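Long-range contacts in periplasmic solute binding protein (Candidatus liberibacter, PDB 4CL2), which binds manganese or zinc in the periplasm and probably hands the metal to an ABC-type uptake system, as in other solute-binding proteins of cluster 9: residues A[170-175]-A[188-193]; A[20-25]-A[134-139]. All blocks are in the same frame, centred on the assembly; numbering follows the deposited sequence.

How the contacts relate
Contact 1 is buried and holds a residue of the metal site; contact 2 lies nearer the surface, away from that site and on the other side of the chain's centre, with nearest atoms about 20 Å apart. They share no element: contact 1 pairs the loops that follow two parallel strands, 167-170 and 185-188, whereas contact 2 sets the end of helix 12-22 and the turn after it against helix 133-158. Their chemistry differs accordingly. In 170-175 with 188-193, backbone hydrogen bonds, a metal-bound carboxylate and two aromatic faces dominate; 20-25 with 134-139 relies on one amide-to-carbonyl bond, a bridging water and apolar packing round a tyrosine ring.

Contact 1: residues A[170-175]-A[188-193]. With MN (manganese (II) ion), chain L.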
# COMPACT_ATOMS: atom_id res chain seq x y z
N THR A 170 13.16 0.52 7.13
CA THR A 170 12.81 1.35 5.99
C THR A 170 12.88 2.80 6.43
O THR A 170 13.23 3.10 7.58
CB THR A 170 11.41 1.08 5.46
OG1 THR A 170 10.51 1.25 6.53
CG2 THR A 170 11.28 -0.32 4.91
N SER A 171 12.59 3.70 5.49
CA SER A 171 12.67 5.13 5.80
C SER A 171 11.28 5.52 6.36
O SER A 171 11.19 5.89 7.54
CB SER A 171 13.04 5.93 4.51
OG SER A 171 14.39 5.58 4.16
N GLU A 172 10.29 5.56 5.51
CA GLU A 172 8.89 5.65 5.96
C GLU A 172 8.46 4.34 6.61
O GLU A 172 8.95 3.28 6.26
CB GLU A 172 7.97 5.92 4.77
CG GLU A 172 6.57 6.35 5.19
CD GLU A 172 5.58 6.40 4.03
OE1 GLU A 172 5.63 5.58 3.13
OE2 GLU A 172 4.69 7.21 4.03
N GLY A 173 7.52 4.41 7.57
CA GLY A 173 6.98 3.15 8.19
C GLY A 173 6.01 2.43 7.28
O GLY A 173 4.83 2.17 7.65
N CYS A 174 6.47 2.04 6.11
CA CYS A 174 5.62 1.51 5.08
C CYS A 174 5.43 -0.01 5.16
O CYS A 174 4.64 -0.53 4.41
CB CYS A 174 6.21 1.87 3.71
SG CYS A 174 7.91 1.37 3.46
N LEU A 175 6.21 -0.69 5.98
CA LEU A 175 6.18 -2.18 5.99
C LEU A 175 5.63 -2.74 7.27
O LEU A 175 5.75 -3.98 7.51
CB LEU A 175 7.56 -2.84 5.73
CG LEU A 175 8.19 -2.51 4.37
CD1 LEU A 175 9.53 -3.21 4.21
CD2 LEU A 175 7.28 -2.78 3.19
N TYR A 188 11.89 2.12 11.48
CA TYR A 188 11.77 3.11 10.43
C TYR A 188 12.12 4.47 10.97
O TYR A 188 12.25 4.66 12.19
CB TYR A 188 10.41 3.10 9.74
CG TYR A 188 9.24 3.11 10.68
CD1 TYR A 188 8.78 4.29 11.22
CD2 TYR A 188 8.65 1.90 11.08
CE1 TYR A 188 7.70 4.28 12.12
CE2 TYR A 188 7.60 1.89 11.99
CZ TYR A 188 7.11 3.06 12.45
OH TYR A 188 6.05 2.99 13.34
N LEU A 189 12.26 5.43 10.05
CA LEU A 189 12.73 6.80 10.40
C LEU A 189 11.58 7.82 10.61
O LEU A 189 11.75 8.79 11.37
CB LEU A 189 13.69 7.28 9.30
CG LEU A 189 14.83 6.33 8.95
CD1 LEU A 189 15.81 6.96 7.94
CD2 LEU A 189 15.60 5.94 10.17
N TRP A 190 10.46 7.62 9.93
CA TRP A 190 9.22 8.41 10.11
C TRP A 190 8.03 7.58 9.73
O TRP A 190 8.07 6.80 8.80
CB TRP A 190 9.30 9.78 9.35
CG TRP A 190 9.60 9.62 7.86
CD1 TRP A 190 8.71 9.31 6.90
CD2 TRP A 190 10.89 9.67 7.21
NE1 TRP A 190 9.35 9.23 5.68
CE2 TRP A 190 10.68 9.43 5.85
CE3 TRP A 190 12.16 9.91 7.65
CZ2 TRP A 190 11.72 9.41 4.93
CZ3 TRP A 190 13.21 9.94 6.72
CH2 TRP A 190 12.96 9.69 5.37
N PRO A 191 6.88 7.75 10.42
CA PRO A 191 5.70 6.85 10.17
C PRO A 191 5.07 6.98 8.77
O PRO A 191 4.76 5.98 8.10
CB PRO A 191 4.67 7.33 11.24
CG PRO A 191 5.46 8.12 12.23
CD PRO A 191 6.66 8.70 11.54
N ILE A 192 4.90 8.24 8.36
CA ILE A 192 4.27 8.67 7.10
C ILE A 192 5.07 9.82 6.44
O ILE A 192 5.62 10.69 7.10
CB ILE A 192 2.79 9.09 7.34
CG1 ILE A 192 2.06 8.01 8.15
CG2 ILE A 192 2.05 9.29 6.01
CD1 ILE A 192 0.62 8.35 8.53
N ASN A 193 5.24 9.74 5.11
CA ASN A 193 5.91 10.79 4.34
C ASN A 193 5.06 12.09 4.42
O ASN A 193 3.82 12.06 4.23
CB ASN A 193 6.08 10.42 2.84
CG ASN A 193 6.95 9.18 2.62
OD1 ASN A 193 7.93 8.95 3.31
ND2 ASN A 193 6.61 8.40 1.59
MN MN L . 3.09 6.48 2.58
O HOH W 1 7.74 5.35 1.56
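The carboxylate oxygen OE2 of E172 has two partners: manganese, 2.3 Å from E172 OE2, and the backbone N of N193. N193 N donates to E172 OE2 at 2.8 Å, meeting the anti side 28° out of the carboxylate plane. With CG anti to the backbone N and the chain extended beyond, E172 reaches the ion, whose site H106 and D247 complete. The N193 amide stacks on this carboxylate, their planes 8° apart. W190 NE1 donates to N193 OD1 (2.8 Å) almost within the indole plane and, from outside, N224 ND2 does too, which helps to fix the amide's rotation. The backbone N and stacked amide of N193 thus probably help to position E172 as a second shell.

Farther from the metal, S171 O accepts from both L189 N (2.8 Å) and W190 N, while G173 N donates to W190 O at 2.7 Å. The W190 face lies against S171 O and E172 CA; G173 CA packs over the Y188 ring, 3.6 Å from its centroid and 21° off the normal, a CH-pi contact.

Both segments leave parallel neighbouring strands, 167-170 and 185-188; strand 217-221 touches S171 and L189, helix 227-236 touches L189 and W190, and helix 200-212 packs on Y188.

Contact 2: residues A[20-25]-A[134-139]; sequences NIAKDL and KKYELN
CG of N139 lies beside the backbone N and anti to the carbonyl carbon (chi1 -64°), which turns its amide from helix 133-158 onto the last turn of helix 12-22, where ND2 donates to I21 O at 2.9 Å. The N-H...O angle is 153°, and the acceptor lies close to the amide plane of N139. The donor stands above the I21 carbonyl plane, 39° out of it, and therefore not on a lone pair. K23 runs obliquely past the same amide, its CD 3.6 Å from N139 ND2. Beside this bond a water joins the two backbones, donating to N20 O and to N139 O, each at 2.8 Å.

Y136 presents its ring edge to the helix end: I21 O is 3.7 Å from Y136 CD1 and lies in the ring plane, as does A22 CA. From the opposite direction L25 brings its CD1 to 3.7 Å from Y136 CE1, and it crosses the aliphatic chain of K135 at about a right angle. A type I' turn from A22 to L25 carries L25 there.

The contact joins the end of helix 12-22, in the N-terminal lobe, to helix 133-158, consistent with the long helix that links the lobes in cluster 9 binding proteins. Helix 111-128 backs it: I121 and L125 touch I21, while L125 and T126 touch Y136, whose hydroxyl is hydrogen-bonded to D129 in the short link between helices 111-128 and 133-158.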
# COMPACT_ATOMS: atom_id res chain seq x y z
N ASN A 20 -8.78 -5.21 -11.80
CA ASN A 20 -8.65 -6.65 -11.94
C ASN A 20 -9.89 -7.43 -11.53
O ASN A 20 -10.14 -8.55 -12.01
CB ASN A 20 -7.47 -7.14 -11.13
CG ASN A 20 -6.19 -6.96 -11.89
OD1 ASN A 20 -5.85 -7.74 -12.79
ND2 ASN A 20 -5.50 -5.88 -11.59
N ILE A 21 -10.71 -6.85 -10.66
CA ILE A 21 -11.94 -7.49 -10.25
C ILE A 21 -13.06 -7.18 -11.25
O ILE A 21 -13.88 -8.04 -11.54
CB ILE A 21 -12.30 -7.13 -8.80
CG1 ILE A 21 -11.16 -7.55 -7.80
CG2 ILE A 21 -13.63 -7.71 -8.37
CD1 ILE A 21 -11.17 -6.70 -6.57
N ALA A 22 -13.12 -5.95 -11.76
CA ALA A 22 -14.23 -5.56 -12.59
C ALA A 22 -14.02 -5.85 -14.06
O ALA A 22 -14.98 -6.07 -14.78
CB ALA A 22 -14.47 -4.10 -12.41
N LYS A 23 -12.78 -5.90 -14.52
CA LYS A 23 -12.45 -6.17 -15.92
C LYS A 23 -13.35 -5.47 -16.90
O LYS A 23 -13.92 -6.10 -17.79
CB LYS A 23 -12.47 -7.62 -16.21
CG LYS A 23 -11.46 -8.36 -15.43
CD LYS A 23 -11.54 -9.80 -15.83
CE LYS A 23 -10.19 -10.47 -15.66
NZ LYS A 23 -10.11 -11.56 -16.67
N ASP A 24 -13.48 -4.19 -16.75
CA ASP A 24 -14.32 -3.47 -17.79
C ASP A 24 -15.85 -3.63 -17.72
O ASP A 24 -16.56 -3.00 -18.55
CB ASP A 24 -13.87 -3.72 -19.24
CG ASP A 24 -12.41 -3.34 -19.49
OD1 ASP A 24 -11.90 -2.33 -18.94
OD2 ASP A 24 -11.76 -4.05 -20.27
N LEU A 25 -16.38 -4.33 -16.70
CA LEU A 25 -17.79 -4.27 -16.42
C LEU A 25 -18.26 -2.92 -15.95
O LEU A 25 -19.39 -2.57 -16.11
CB LEU A 25 -18.20 -5.33 -15.41
CG LEU A 25 -17.95 -6.75 -15.94
CD1 LEU A 25 -18.02 -7.68 -14.73
CD2 LEU A 25 -18.95 -7.15 -17.01
N LYS A 134 -21.87 -12.91 -10.59
CA LYS A 134 -21.11 -14.14 -10.90
C LYS A 134 -19.76 -13.84 -11.53
O LYS A 134 -18.74 -14.55 -11.29
CB LYS A 134 -21.93 -15.06 -11.81
CG LYS A 134 -23.18 -15.55 -11.07
CD LYS A 134 -24.34 -16.02 -11.96
CE LYS A 134 -25.62 -16.17 -11.12
NZ LYS A 134 -26.84 -16.10 -11.95
N LYS A 135 -19.71 -12.77 -12.29
CA LYS A 135 -18.46 -12.30 -12.88
C LYS A 135 -17.50 -11.68 -11.87
O LYS A 135 -16.34 -12.01 -11.87
CB LYS A 135 -18.78 -11.29 -14.02
CG LYS A 135 -19.57 -11.91 -15.15
CD LYS A 135 -19.72 -10.92 -16.32
CE LYS A 135 -20.40 -11.64 -17.48
NZ LYS A 135 -20.41 -10.86 -18.75
N TYR A 136 -17.99 -10.85 -10.97
CA TYR A 136 -17.12 -10.30 -9.94
C TYR A 136 -16.60 -11.44 -9.05
O TYR A 136 -15.46 -11.40 -8.61
CB TYR A 136 -17.82 -9.26 -9.07
CG TYR A 136 -18.28 -8.05 -9.85
CD1 TYR A 136 -17.38 -7.29 -10.60
CD2 TYR A 136 -19.59 -7.65 -9.82
CE1 TYR A 136 -17.82 -6.20 -11.33
CE2 TYR A 136 -19.99 -6.53 -10.51
CZ TYR A 136 -19.10 -5.82 -11.26
OH TYR A 136 -19.48 -4.72 -12.04
N GLU A 137 -17.43 -12.44 -8.82
CA GLU A 137 -17.06 -13.60 -7.96
C GLU A 137 -15.89 -14.34 -8.60
O GLU A 137 -14.87 -14.63 -7.95
CB GLU A 137 -18.26 -14.50 -7.70
CG GLU A 137 -18.04 -15.50 -6.54
CD GLU A 137 -18.28 -14.85 -5.18
OE1 GLU A 137 -19.47 -14.57 -4.87
OE2 GLU A 137 -17.29 -14.62 -4.47
N LEU A 138 -16.04 -14.68 -9.87
CA LEU A 138 -14.99 -15.40 -10.58
C LEU A 138 -13.73 -14.58 -10.65
O LEU A 138 -12.60 -15.04 -10.37
CB LEU A 138 -15.49 -15.84 -11.95
CG LEU A 138 -14.33 -16.23 -12.92
CD1 LEU A 138 -13.85 -17.58 -12.50
CD2 LEU A 138 -14.86 -16.23 -14.36
N ASN A 139 -13.88 -13.30 -11.02
CA ASN A 139 -12.72 -12.43 -11.20
C ASN A 139 -11.94 -12.22 -9.92
O ASN A 139 -10.70 -12.20 -9.94
CB ASN A 139 -13.12 -11.06 -11.77
CG ASN A 139 -13.73 -11.13 -13.16
OD1 ASN A 139 -13.59 -12.13 -13.88
ND2 ASN A 139 -14.40 -10.03 -13.59
O HOH W 2 -9.40 -11.24 -12.22